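Local coordinates for protein Hydrogenase/urease maturation factor HypB (Helicobacter pylori, PDB 4LPS) that binds and slowly hydrolyses GTP to help insert nickel into [NiFe] hydrogenase, binds nickel or zinc itself, and is also required for urease maturation, at residues 72-81 against 126-137; 30-41 against 144-152. All blocks are in the same frame, centred on the assembly; numbering follows the deposited sequence.

Contact 1: residues 72-81 against 126-137; sequences FKFCVVEGDL and LEKSDFLIIENV. With MG (magnesium ion), chain C.
Strands 74-80 and 131-135 run parallel, their axes 4.7 Å apart at closest approach and 20° from alignment, and pair in register from F74 with F131 to E78 with E135. C75 N donates to F131 O, I133 N to C75 O, V77 N to I133 O, E135 N to V77 O and G79 N to E135 O (2.8 Å). At the start of this ladder K73 O accepts two bonds: F131 N lies in the carbonyl plane, whereas D130 N stands above it. A water ties K73 N to D130 OD2 beside them.

F74, V76 and E78 share one face of the sheet with F131, I133 and E135; the F72 ring comes up beside F131 and I133. CE1 of F72 lies over the centre of the F131 ring, 3.5 Å from F131 CE1, the two rings meeting obliquely. CD1 of I133 reaches F74 CD2 at 3.6 Å and also touches F72. Helix 59-66 touches F72, I133 and E135, helix 218-234 touches F72 and F131, and V95 meets F74. Both strands belong to the parallel sheet of the P-loop GTPase domain, next to each other in it. On the other face, C75 SG meets CD1 of L132 and CD2 of L126, and V77 continues the layer under helix 110-122.

At the nucleotide end E135 stretches out, CG anti to its backbone N (chi1 -173°), and its OE1 binds magnesium at 2.4 Å together with T60 and D86. From the second shell E78, bent at chi2, brings OE1 to 2.6 Å from E135 OE2, the two carboxylate planes 80° apart.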
# COMPACT_ATOMS: atom_id res chain seq x y z
N PHE A 72 2.13 -13.86 8.30
CA PHE A 72 2.37 -12.59 7.63
C PHE A 72 2.92 -11.58 8.63
O PHE A 72 2.16 -10.92 9.35
CB PHE A 72 1.09 -12.07 6.98
CG PHE A 72 1.30 -10.90 6.06
CD1 PHE A 72 2.05 -11.04 4.90
CD2 PHE A 72 0.75 -9.67 6.35
CE1 PHE A 72 2.25 -9.97 4.05
CE2 PHE A 72 0.94 -8.58 5.51
CZ PHE A 72 1.69 -8.74 4.36
N LYS A 73 4.24 -11.45 8.65
CA LYS A 73 4.94 -10.66 9.66
C LYS A 73 5.34 -9.31 9.09
O LYS A 73 6.17 -9.23 8.18
CB LYS A 73 6.18 -11.40 10.15
CG LYS A 73 5.90 -12.79 10.69
CD LYS A 73 7.20 -13.58 10.81
CE LYS A 73 6.92 -15.04 11.10
NZ LYS A 73 8.16 -15.86 11.05
N PHE A 74 4.75 -8.24 9.62
CA PHE A 74 5.00 -6.91 9.09
C PHE A 74 4.93 -5.81 10.15
O PHE A 74 4.34 -5.99 11.21
CB PHE A 74 4.00 -6.60 7.97
CG PHE A 74 2.59 -6.41 8.44
CD1 PHE A 74 1.79 -7.51 8.72
CD2 PHE A 74 2.06 -5.14 8.60
CE1 PHE A 74 0.49 -7.34 9.15
CE2 PHE A 74 0.76 -4.97 9.04
CZ PHE A 74 -0.03 -6.07 9.31
N CYS A 75 5.55 -4.68 9.84
CA CYS A 75 5.40 -3.46 10.62
C CYS A 75 4.97 -2.36 9.66
O CYS A 75 5.07 -2.52 8.44
CB CYS A 75 6.69 -3.11 11.37
SG CYS A 75 8.14 -2.92 10.33
N VAL A 76 4.48 -1.25 10.20
CA VAL A 76 3.84 -0.25 9.35
C VAL A 76 4.41 1.16 9.53
O VAL A 76 4.70 1.59 10.65
CB VAL A 76 2.31 -0.21 9.61
CG1 VAL A 76 1.63 0.84 8.74
CG2 VAL A 76 1.69 -1.58 9.35
N VAL A 77 4.57 1.85 8.41
CA VAL A 77 4.81 3.29 8.42
C VAL A 77 3.55 3.98 7.91
O VAL A 77 3.12 3.75 6.78
CB VAL A 77 6.02 3.67 7.55
CG1 VAL A 77 6.03 5.15 7.27
CG2 VAL A 77 7.32 3.25 8.23
N GLU A 78 2.96 4.83 8.75
CA GLU A 78 1.68 5.48 8.42
C GLU A 78 1.88 6.92 7.99
O GLU A 78 2.55 7.69 8.68
CB GLU A 78 0.74 5.44 9.63
CG GLU A 78 -0.04 4.15 9.79
CD GLU A 78 -1.14 3.99 8.77
OE1 GLU A 78 -1.71 2.89 8.69
OE2 GLU A 78 -1.43 4.97 8.05
N GLY A 79 1.30 7.27 6.84
CA GLY A 79 1.37 8.64 6.37
C GLY A 79 0.04 9.36 6.45
O GLY A 79 -0.92 8.99 5.78
N ASP A 80 -0.02 10.39 7.29
CA ASP A 80 -1.20 11.24 7.38
C ASP A 80 -0.76 12.68 7.56
O ASP A 80 0.39 12.95 7.90
CB ASP A 80 -2.11 10.81 8.53
CG ASP A 80 -2.94 9.58 8.19
OD1 ASP A 80 -3.78 9.67 7.27
OD2 ASP A 80 -2.75 8.53 8.83
N LEU A 81 -1.68 13.62 7.30
CA LEU A 81 -1.42 15.02 7.60
C LEU A 81 -1.30 15.24 9.10
O LEU A 81 -0.31 15.81 9.57
CB LEU A 81 -2.53 15.90 7.02
CG LEU A 81 -2.35 16.45 5.60
CD1 LEU A 81 -2.08 15.34 4.60
CD2 LEU A 81 -3.60 17.23 5.18
N LEU A 126 11.85 -4.17 12.87
CA LEU A 126 12.36 -4.60 11.57
C LEU A 126 12.94 -6.01 11.62
O LEU A 126 12.80 -6.78 10.67
CB LEU A 126 13.42 -3.62 11.06
CG LEU A 126 12.97 -2.19 10.79
CD1 LEU A 126 14.07 -1.41 10.08
CD2 LEU A 126 11.69 -2.17 9.97
N GLU A 127 13.60 -6.34 12.73
CA GLU A 127 14.19 -7.66 12.90
C GLU A 127 13.15 -8.77 12.82
O GLU A 127 13.43 -9.86 12.31
CB GLU A 127 14.93 -7.75 14.24
CG GLU A 127 16.32 -7.10 14.25
CD GLU A 127 17.01 -7.25 15.59
OE1 GLU A 127 16.47 -7.95 16.47
OE2 GLU A 127 18.10 -6.66 15.77
N LYS A 128 11.95 -8.50 13.32
CA LYS A 128 10.89 -9.51 13.37
C LYS A 128 9.97 -9.49 12.14
O LYS A 128 9.03 -10.27 12.06
CB LYS A 128 10.06 -9.32 14.64
CG LYS A 128 10.87 -9.33 15.92
CD LYS A 128 10.05 -8.87 17.12
CE LYS A 128 10.55 -9.52 18.41
NZ LYS A 128 11.98 -9.19 18.68
N SER A 129 10.24 -8.60 11.19
CA SER A 129 9.32 -8.43 10.07
C SER A 129 9.89 -8.93 8.74
O SER A 129 11.07 -8.75 8.45
CB SER A 129 8.94 -6.95 9.92
OG SER A 129 8.32 -6.46 11.10
N ASP A 130 9.03 -9.57 7.95
CA ASP A 130 9.35 -9.92 6.57
C ASP A 130 8.92 -8.79 5.64
O ASP A 130 9.45 -8.64 4.54
CB ASP A 130 8.67 -11.23 6.17
CG ASP A 130 9.23 -12.42 6.91
OD1 ASP A 130 10.45 -12.43 7.18
OD2 ASP A 130 8.46 -13.35 7.21
N PHE A 131 7.95 -8.01 6.10
CA PHE A 131 7.39 -6.94 5.30
C PHE A 131 7.43 -5.62 6.06
O PHE A 131 7.17 -5.58 7.26
CB PHE A 131 5.95 -7.25 4.89
CG PHE A 131 5.79 -8.47 4.03
CD1 PHE A 131 5.73 -9.74 4.60
CD2 PHE A 131 5.69 -8.36 2.66
CE1 PHE A 131 5.58 -10.86 3.81
CE2 PHE A 131 5.54 -9.48 1.86
CZ PHE A 131 5.48 -10.73 2.43
N LEU A 132 7.77 -4.55 5.35
CA LEU A 132 7.56 -3.21 5.86
C LEU A 132 6.51 -2.56 4.98
O LEU A 132 6.70 -2.44 3.77
CB LEU A 132 8.86 -2.39 5.88
CG LEU A 132 8.69 -0.89 6.16
CD1 LEU A 132 8.33 -0.64 7.61
CD2 LEU A 132 9.94 -0.12 5.78
N ILE A 133 5.41 -2.16 5.59
CA ILE A 133 4.28 -1.66 4.83
C ILE A 133 4.10 -0.16 5.01
O ILE A 133 3.98 0.33 6.14
CB ILE A 133 2.98 -2.40 5.22
CG1 ILE A 133 3.10 -3.88 4.85
CG2 ILE A 133 1.77 -1.77 4.53
CD1 ILE A 133 1.83 -4.69 5.06
N ILE A 134 4.12 0.56 3.90
CA ILE A 134 3.88 1.99 3.89
C ILE A 134 2.44 2.27 3.50
O ILE A 134 2.02 1.93 2.38
CB ILE A 134 4.84 2.71 2.91
CG1 ILE A 134 6.30 2.47 3.32
CG2 ILE A 134 4.55 4.20 2.86
CD1 ILE A 134 7.30 2.88 2.27
N GLU A 135 1.67 2.85 4.41
CA GLU A 135 0.34 3.34 4.05
C GLU A 135 0.43 4.82 3.74
O GLU A 135 0.63 5.65 4.63
CB GLU A 135 -0.69 3.08 5.16
CG GLU A 135 -2.11 3.43 4.71
CD GLU A 135 -3.15 3.32 5.80
OE1 GLU A 135 -4.01 4.23 5.90
OE2 GLU A 135 -3.13 2.33 6.56
N ASN A 136 0.32 5.15 2.46
CA ASN A 136 0.51 6.52 2.01
C ASN A 136 -0.66 7.43 2.37
O ASN A 136 -1.73 6.96 2.75
CB ASN A 136 0.72 6.54 0.49
CG ASN A 136 1.81 7.51 0.08
OD1 ASN A 136 1.80 8.68 0.48
ND2 ASN A 136 2.75 7.04 -0.73
N VAL A 137 -0.42 8.73 2.29
CA VAL A 137 -1.46 9.74 2.45
C VAL A 137 -2.61 9.49 1.49
O VAL A 137 -2.38 9.16 0.31
CB VAL A 137 -0.90 11.16 2.22
CG1 VAL A 137 -1.99 12.21 2.38
CG2 VAL A 137 0.26 11.43 3.18
MG MG C . -6.07 4.97 6.97
O HOH W 1 5.78 -13.02 6.71
O HOH W 2 -8.03 5.50 7.97

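Contact 2: residues 30-41 against 144-152; sequences NDIKAAEMKERY and SSYNLGAAM. With PO4 (phosphate ion), chain I.
An Asx turn at N147 shapes the loop between strands 131-135 and 152-158 where it runs against the N-terminal helix 29-43, close to the nickel site. N147 OD1 accepts from G149 N at 2.6 Å, closing the turn; the carbonyls of N147, L148 and G149 are the loop atoms that the helix side chains meet. N30, A34, K38 and Y41 meet the loop in succession. A trans first torsion (chi1 -174°) swings the N30 amide out to the loop: ND2 donates to N147 O at 2.9 Å, a bent bond of 134° with the acceptor tilted out of the amide plane. The same ND2 lies at the edge of the Y146 ring, amide and ring planes 82° apart, while N30 OD1 accepts from A110 N. One water bridges ND2, D31 OD1 and N147 N.

A34 CB rests 3.3 Å from N147 O. At A34, one turn after N30, the backbones come closest, the CA atoms of A34 and G149 being 4.6 Å apart. G149, at positive phi and without a side chain, lets its backbone come up to A34 O. The aliphatic part of K38 passes G149 O, and a water joins its NZ to A150 O.

Y41 closes the row. Its OH donates to L148 O at 2.9 Å, almost straight in line with the carbonyl, and the ring edge carries CD2 to 3.4 Å from G149 O. R40 holds a phosphate, probably from the crystallisation liquor, through NE and NH1, and pairs with D118. Y146 stacks on H107, a nickel ligand in the nucleotide-free protein, and lies near C142, which with C106 binds nickel here; this places the helix-loop packing beside the metal site of HypB.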
# COMPACT_ATOMS: atom_id res chain seq x y z
N ASN A 30 14.39 13.00 -4.79
CA ASN A 30 13.60 11.95 -4.17
C ASN A 30 14.02 10.58 -4.70
O ASN A 30 14.07 9.61 -3.95
CB ASN A 30 12.10 12.17 -4.39
CG ASN A 30 11.25 11.16 -3.63
OD1 ASN A 30 11.16 11.22 -2.40
ND2 ASN A 30 10.65 10.22 -4.35
N ASP A 31 14.30 10.52 -6.00
CA ASP A 31 14.76 9.28 -6.65
C ASP A 31 16.07 8.77 -6.04
O ASP A 31 16.23 7.57 -5.83
CB ASP A 31 14.93 9.50 -8.15
CG ASP A 31 13.71 9.08 -8.95
OD1 ASP A 31 12.68 8.70 -8.34
OD2 ASP A 31 13.78 9.12 -10.20
N ILE A 32 17.00 9.68 -5.79
CA ILE A 32 18.25 9.32 -5.12
C ILE A 32 17.96 8.76 -3.73
O ILE A 32 18.44 7.68 -3.38
CB ILE A 32 19.20 10.54 -4.99
CG1 ILE A 32 19.70 10.99 -6.37
CG2 ILE A 32 20.39 10.19 -4.10
CD1 ILE A 32 20.50 9.94 -7.10
N LYS A 33 17.19 9.51 -2.95
CA LYS A 33 16.85 9.12 -1.59
C LYS A 33 16.06 7.81 -1.53
O LYS A 33 16.23 7.01 -0.61
CB LYS A 33 16.06 10.24 -0.90
CG LYS A 33 15.90 10.02 0.60
CD LYS A 33 17.27 9.84 1.25
CE LYS A 33 17.17 9.80 2.76
NZ LYS A 33 18.45 9.39 3.40
N ALA A 34 15.20 7.59 -2.52
CA ALA A 34 14.46 6.34 -2.62
C ALA A 34 15.39 5.16 -2.87
O ALA A 34 15.19 4.08 -2.31
CB ALA A 34 13.42 6.43 -3.72
N ALA A 35 16.39 5.36 -3.72
CA ALA A 35 17.37 4.33 -4.01
C ALA A 35 18.21 4.01 -2.78
O ALA A 35 18.59 2.85 -2.55
CB ALA A 35 18.27 4.77 -5.16
N GLU A 36 18.52 5.04 -1.99
CA GLU A 36 19.29 4.86 -0.76
C GLU A 36 18.48 4.15 0.31
O GLU A 36 19.02 3.36 1.09
CB GLU A 36 19.77 6.21 -0.25
CG GLU A 36 20.86 6.83 -1.11
CD GLU A 36 21.29 8.19 -0.60
OE1 GLU A 36 22.51 8.46 -0.59
OE2 GLU A 36 20.40 8.97 -0.21
N MET A 37 17.18 4.44 0.38
CA MET A 37 16.31 3.75 1.32
C MET A 37 16.15 2.29 0.92
O MET A 37 16.04 1.42 1.79
CB MET A 37 14.94 4.42 1.41
CG MET A 37 14.92 5.74 2.18
SD MET A 37 15.62 5.60 3.84
CE MET A 37 14.56 4.31 4.53
N LYS A 38 16.10 2.03 -0.38
CA LYS A 38 16.00 0.66 -0.88
C LYS A 38 17.22 -0.18 -0.48
O LYS A 38 17.08 -1.37 -0.20
CB LYS A 38 15.84 0.65 -2.40
CG LYS A 38 15.43 -0.72 -2.94
CD LYS A 38 15.13 -0.69 -4.43
CE LYS A 38 14.89 -2.10 -4.96
NZ LYS A 38 14.68 -2.12 -6.43
N GLU A 39 18.40 0.44 -0.46
CA GLU A 39 19.59 -0.22 0.07
C GLU A 39 19.35 -0.73 1.48
O GLU A 39 19.68 -1.87 1.81
CB GLU A 39 20.79 0.74 0.07
CG GLU A 39 21.18 1.27 -1.30
CD GLU A 39 22.33 2.25 -1.22
OE1 GLU A 39 22.43 3.11 -2.12
OE2 GLU A 39 23.13 2.17 -0.26
N ARG A 40 18.78 0.12 2.33
CA ARG A 40 18.53 -0.22 3.72
C ARG A 40 17.43 -1.27 3.86
O ARG A 40 17.50 -2.12 4.75
CB ARG A 40 18.16 1.03 4.52
CG ARG A 40 19.22 2.12 4.46
CD ARG A 40 18.97 3.21 5.49
NE ARG A 40 19.09 2.70 6.85
CZ ARG A 40 18.70 3.37 7.93
NH1 ARG A 40 18.84 2.82 9.14
NH2 ARG A 40 18.16 4.57 7.81
N TYR A 41 16.42 -1.21 3.00
CA TYR A 41 15.35 -2.20 3.01
C TYR A 41 15.91 -3.59 2.81
O TYR A 41 15.56 -4.53 3.53
CB TYR A 41 14.32 -1.92 1.90
CG TYR A 41 13.58 -0.61 1.98
CD1 TYR A 41 13.46 0.08 3.18
CD2 TYR A 41 12.97 -0.07 0.86
CE1 TYR A 41 12.76 1.27 3.25
CE2 TYR A 41 12.28 1.12 0.92
CZ TYR A 41 12.18 1.78 2.11
OH TYR A 41 11.48 2.97 2.16
N SER A 144 1.64 9.22 -6.64
CA SER A 144 2.06 8.52 -7.85
C SER A 144 3.37 9.08 -8.44
O SER A 144 3.94 8.49 -9.36
CB SER A 144 0.96 8.58 -8.92
OG SER A 144 0.87 9.87 -9.49
N SER A 145 3.82 10.21 -7.91
CA SER A 145 5.02 10.87 -8.43
C SER A 145 6.24 10.73 -7.52
O SER A 145 7.28 11.32 -7.80
CB SER A 145 4.73 12.36 -8.65
OG SER A 145 3.83 12.55 -9.73
N TYR A 146 6.13 9.95 -6.45
CA TYR A 146 7.24 9.82 -5.51
C TYR A 146 7.63 8.37 -5.20
O TYR A 146 6.95 7.69 -4.43
CB TYR A 146 6.92 10.56 -4.21
CG TYR A 146 6.72 12.04 -4.41
CD1 TYR A 146 5.48 12.56 -4.74
CD2 TYR A 146 7.79 12.92 -4.30
CE1 TYR A 146 5.30 13.92 -4.94
CE2 TYR A 146 7.62 14.28 -4.49
CZ TYR A 146 6.38 14.77 -4.81
OH TYR A 146 6.20 16.12 -5.00
N ASN A 147 8.72 7.92 -5.81
CA ASN A 147 9.33 6.63 -5.48
C ASN A 147 9.69 6.58 -3.99
O ASN A 147 10.33 7.50 -3.48
CB ASN A 147 10.57 6.39 -6.33
CG ASN A 147 10.98 4.93 -6.38
OD1 ASN A 147 10.79 4.18 -5.42
ND2 ASN A 147 11.57 4.52 -7.49
N LEU A 148 9.28 5.52 -3.31
CA LEU A 148 9.65 5.35 -1.90
C LEU A 148 10.59 4.15 -1.74
O LEU A 148 10.88 3.73 -0.61
CB LEU A 148 8.40 5.18 -1.04
CG LEU A 148 7.39 6.33 -1.08
CD1 LEU A 148 6.15 6.01 -0.27
CD2 LEU A 148 8.04 7.62 -0.60
N GLY A 149 11.06 3.62 -2.86
CA GLY A 149 11.94 2.47 -2.84
C GLY A 149 11.22 1.15 -2.62
O GLY A 149 11.86 0.13 -2.34
N ALA A 150 9.90 1.15 -2.76
CA ALA A 150 9.10 -0.05 -2.50
C ALA A 150 9.34 -1.14 -3.53
O ALA A 150 9.64 -0.86 -4.70
CB ALA A 150 7.63 0.31 -2.44
N ALA A 151 9.19 -2.39 -3.10
CA ALA A 151 9.20 -3.53 -4.01
C ALA A 151 7.90 -3.57 -4.81
O ALA A 151 7.90 -3.90 -6.00
CB ALA A 151 9.39 -4.82 -3.24
N MET A 152 6.80 -3.23 -4.15
CA MET A 152 5.51 -3.15 -4.82
C MET A 152 4.76 -1.89 -4.41
O MET A 152 4.75 -1.49 -3.25
CB MET A 152 4.64 -4.37 -4.51
CG MET A 152 5.25 -5.72 -4.86
SD MET A 152 4.04 -7.06 -4.68
CE MET A 152 3.06 -6.81 -6.16
P PO4 I . 20.56 -0.43 8.11
O1 PO4 I . 20.53 -1.91 7.86
O2 PO4 I . 19.37 -0.05 8.95
O3 PO4 I . 21.82 -0.04 8.84
O4 PO4 I . 20.52 0.31 6.80
O HOH W 3 10.48 9.94 -7.07
O HOH W 4 11.45 6.77 -9.91
O HOH W 5 11.75 -1.22 -6.57

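Contact 1 lies in the buried sheet of the nucleotide-binding domain; contact 2 is partly buried, farther from the chain centre, where a helix meets a loop. The first is held by a regular backbone ladder with mostly apolar side chains, its acidic pair at the magnesium end. The second relies on side-chain amide and hydroxyl groups gripping loop carbonyls, with waters filling in. They share the chain that continues from strand 131-135, whose following loop enters contact 2, and they touch directly: L148 CD1 packs on N136 and I134, and Y41 lies against L132. Magnesium borders residues 126-137, while nickel lies near residues 144-152.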